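Local coordinates for protein hypothetical methylmalonyl-CoA decarboxylase alpha subunit (Sulfolobus tokodaii, PDB 1X0U) that is probably the carboxyl transferase subunit of a larger enzyme, a ClpP/crotonase-superfamily protein that forms a six-chain assembly, at residues Y392-A397 against K420-D425. Sequence-based numbering, arbitrary orientation.
Sequences YAFAEA and KSLGAD
Ala395 and Leu422 bring the two backbones together, their CA atoms 5.3 Å apart, where the last turn of helix 383-396 meets the short 3-10 turn 420-422. No conventional hydrogen bond spans the gap. Instead Ala395 CA offers its hydrogen to Leu422 O at 3.3 Å, with 152° at the hydrogen, a weak polar contact between main chains. The 3-10 turn closes through Gly423 N to Lys420 O (2.9 Å); Gly423, at a phi of 126°, then swings the chain round toward strand 426-429.

Leu422 supplies about half of the buried surface, and every apolar side-chain contact runs to its methyls. With CG anti to its backbone N (chi1 -155°), the isobutyl group reaches across to the helix, and CD1 settles against the main chain at the Phe394-Ala395 junction. Leu422 CD1 is tightly packed, 3.3 Å from Phe394 CB and equally near Ala395 N. The Ala395 methyl touches both branches, with Ala395 CB 3.9 Å from Leu422 CD1 and 4.1 Å from Leu422 CD2, so both arms of the leucine fork rest on it. Phe394 meets the leucine mainly through its CB, while its ring leads away from 420-425. All three touching residues are buried.

Helix 383-396 is the longer helix in the beta-alpha-beta crossover between parallel neighbours 363-369 and 401-406, and 420-425 leads into the next strand of that sheet, 426-429. The Phe394 side chain packs on Leu363 and Ser365 of strand 363-369 and on Ile353 of helix 343-358. Lys401 ties the two sides together: its NZ binds Phe394 O and Ala397 O at the helix end, while its backbone pairs with Asp425. Val158 of a neighbouring subunit, another copy of this protein, packs on Ala395, placing the contact beside a subunit interface.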
loop_
_atom_site.group_PDB
_atom_site.type_symbol
_atom_site.label_atom_id
_atom_site.label_comp_id
_atom_site.label_asym_id
_atom_site.label_seq_id
_atom_site.Cartn_x
_atom_site.Cartn_y
_atom_site.Cartn_z
ATOM N N TYR A 392 27.827 -4.436 1.796
ATOM C CA TYR A 392 26.495 -4.363 1.237
ATOM C C TYR A 392 25.528 -5.103 2.147
ATOM O O TYR A 392 24.509 -4.565 2.566
ATOM C CB TYR A 392 26.480 -4.998 -0.161
ATOM C CG TYR A 392 25.153 -4.878 -0.895
ATOM C CD1 TYR A 392 24.013 -5.553 -0.445
ATOM C CD2 TYR A 392 25.032 -4.062 -2.012
ATOM C CE1 TYR A 392 22.776 -5.413 -1.100
ATOM C CE2 TYR A 392 23.807 -3.914 -2.667
ATOM C CZ TYR A 392 22.686 -4.588 -2.205
ATOM O OH TYR A 392 21.477 -4.412 -2.841
ATOM N N ALA A 393 25.868 -6.345 2.468
ATOM C CA ALA A 393 25.009 -7.161 3.309
ATOM C C ALA A 393 24.641 -6.529 4.660
ATOM O O ALA A 393 23.483 -6.585 5.077
ATOM C CB ALA A 393 25.648 -8.516 3.499
ATOM N N PHE A 394 25.611 -5.942 5.361
ATOM C CA PHE A 394 25.305 -5.300 6.645
ATOM C C PHE A 394 24.510 -4.012 6.417
ATOM O O PHE A 394 23.515 -3.762 7.093
ATOM C CB PHE A 394 26.591 -4.972 7.424
ATOM C CG PHE A 394 27.019 -6.051 8.378
ATOM C CD1 PHE A 394 28.308 -6.564 8.332
ATOM C CD2 PHE A 394 26.140 -6.535 9.338
ATOM C CE1 PHE A 394 28.714 -7.538 9.226
ATOM C CE2 PHE A 394 26.533 -7.513 10.241
ATOM C CZ PHE A 394 27.827 -8.016 10.185
ATOM N N ALA A 395 24.956 -3.193 5.470
ATOM C CA ALA A 395 24.254 -1.944 5.170
ATOM C C ALA A 395 22.813 -2.212 4.746
ATOM O O ALA A 395 21.927 -1.385 4.959
ATOM C CB ALA A 395 24.987 -1.173 4.079
ATOM N N GLU A 396 22.579 -3.377 4.150
ATOM C CA GLU A 396 21.246 -3.765 3.690
ATOM C C GLU A 396 20.341 -4.231 4.825
ATOM O O GLU A 396 19.168 -3.874 4.898
ATOM C CB GLU A 396 21.374 -4.899 2.672
ATOM C CG GLU A 396 20.052 -5.518 2.220
ATOM C CD GLU A 396 20.275 -6.689 1.286
ATOM O OE1 GLU A 396 19.879 -6.606 0.102
ATOM O OE2 GLU A 396 20.865 -7.695 1.738
ATOM N N ALA A 397 20.904 -5.041 5.709
ATOM C CA ALA A 397 20.163 -5.605 6.822
ATOM C C ALA A 397 19.441 -4.604 7.731
ATOM O O ALA A 397 19.984 -3.556 8.117
ATOM C CB ALA A 397 21.095 -6.487 7.643
ATOM N N LYS A 420 28.676 1.917 13.155
ATOM C CA LYS A 420 27.499 2.779 13.169
ATOM C C LYS A 420 27.133 3.396 11.821
ATOM O O LYS A 420 25.985 3.314 11.397
ATOM C CB LYS A 420 27.658 3.887 14.210
ATOM C CG LYS A 420 27.458 3.427 15.650
ATOM C CD LYS A 420 27.668 4.597 16.610
ATOM C CE LYS A 420 27.124 4.285 17.986
ATOM N NZ LYS A 420 27.273 5.458 18.894
ATOM N N SER A 421 28.096 3.997 11.141
ATOM C CA SER A 421 27.798 4.620 9.862
ATOM C C SER A 421 27.331 3.623 8.799
ATOM O O SER A 421 26.731 4.017 7.798
ATOM C CB SER A 421 29.019 5.384 9.358
ATOM O OG SER A 421 30.124 4.515 9.193
ATOM N N LEU A 422 27.596 2.340 9.030
ATOM C CA LEU A 422 27.211 1.277 8.098
ATOM C C LEU A 422 25.862 0.658 8.492
ATOM O O LEU A 422 25.275 -0.108 7.720
ATOM C CB LEU A 422 28.308 0.200 8.075
ATOM C CG LEU A 422 28.600 -0.761 6.902
ATOM C CD1 LEU A 422 27.618 -1.895 6.904
ATOM C CD2 LEU A 422 28.597 -0.009 5.572
ATOM N N GLY A 423 25.378 0.991 9.688
ATOM C CA GLY A 423 24.107 0.458 10.150
ATOM C C GLY A 423 24.082 -0.246 11.507
ATOM O O GLY A 423 23.024 -0.692 11.944
ATOM N N ALA A 424 25.219 -0.363 12.185
ATOM C CA ALA A 424 25.236 -1.015 13.502
ATOM C C ALA A 424 24.395 -0.187 14.470
ATOM O O ALA A 424 24.614 1.008 14.599
ATOM C CB ALA A 424 26.669 -1.118 14.021
ATOM N N ASP A 425 23.438 -0.819 15.145
ATOM C CA ASP A 425 22.567 -0.130 16.097
ATOM C C ASP A 425 23.298 0.240 17.380
ATOM O O ASP A 425 23.107 1.334 17.917
ATOM C CB ASP A 425 21.361 -1.006 16.441
ATOM C CG ASP A 425 20.512 -1.333 15.223
ATOM O OD1 ASP A 425 19.847 -0.418 14.693
ATOM O OD2 ASP A 425 20.518 -2.508 14.791
#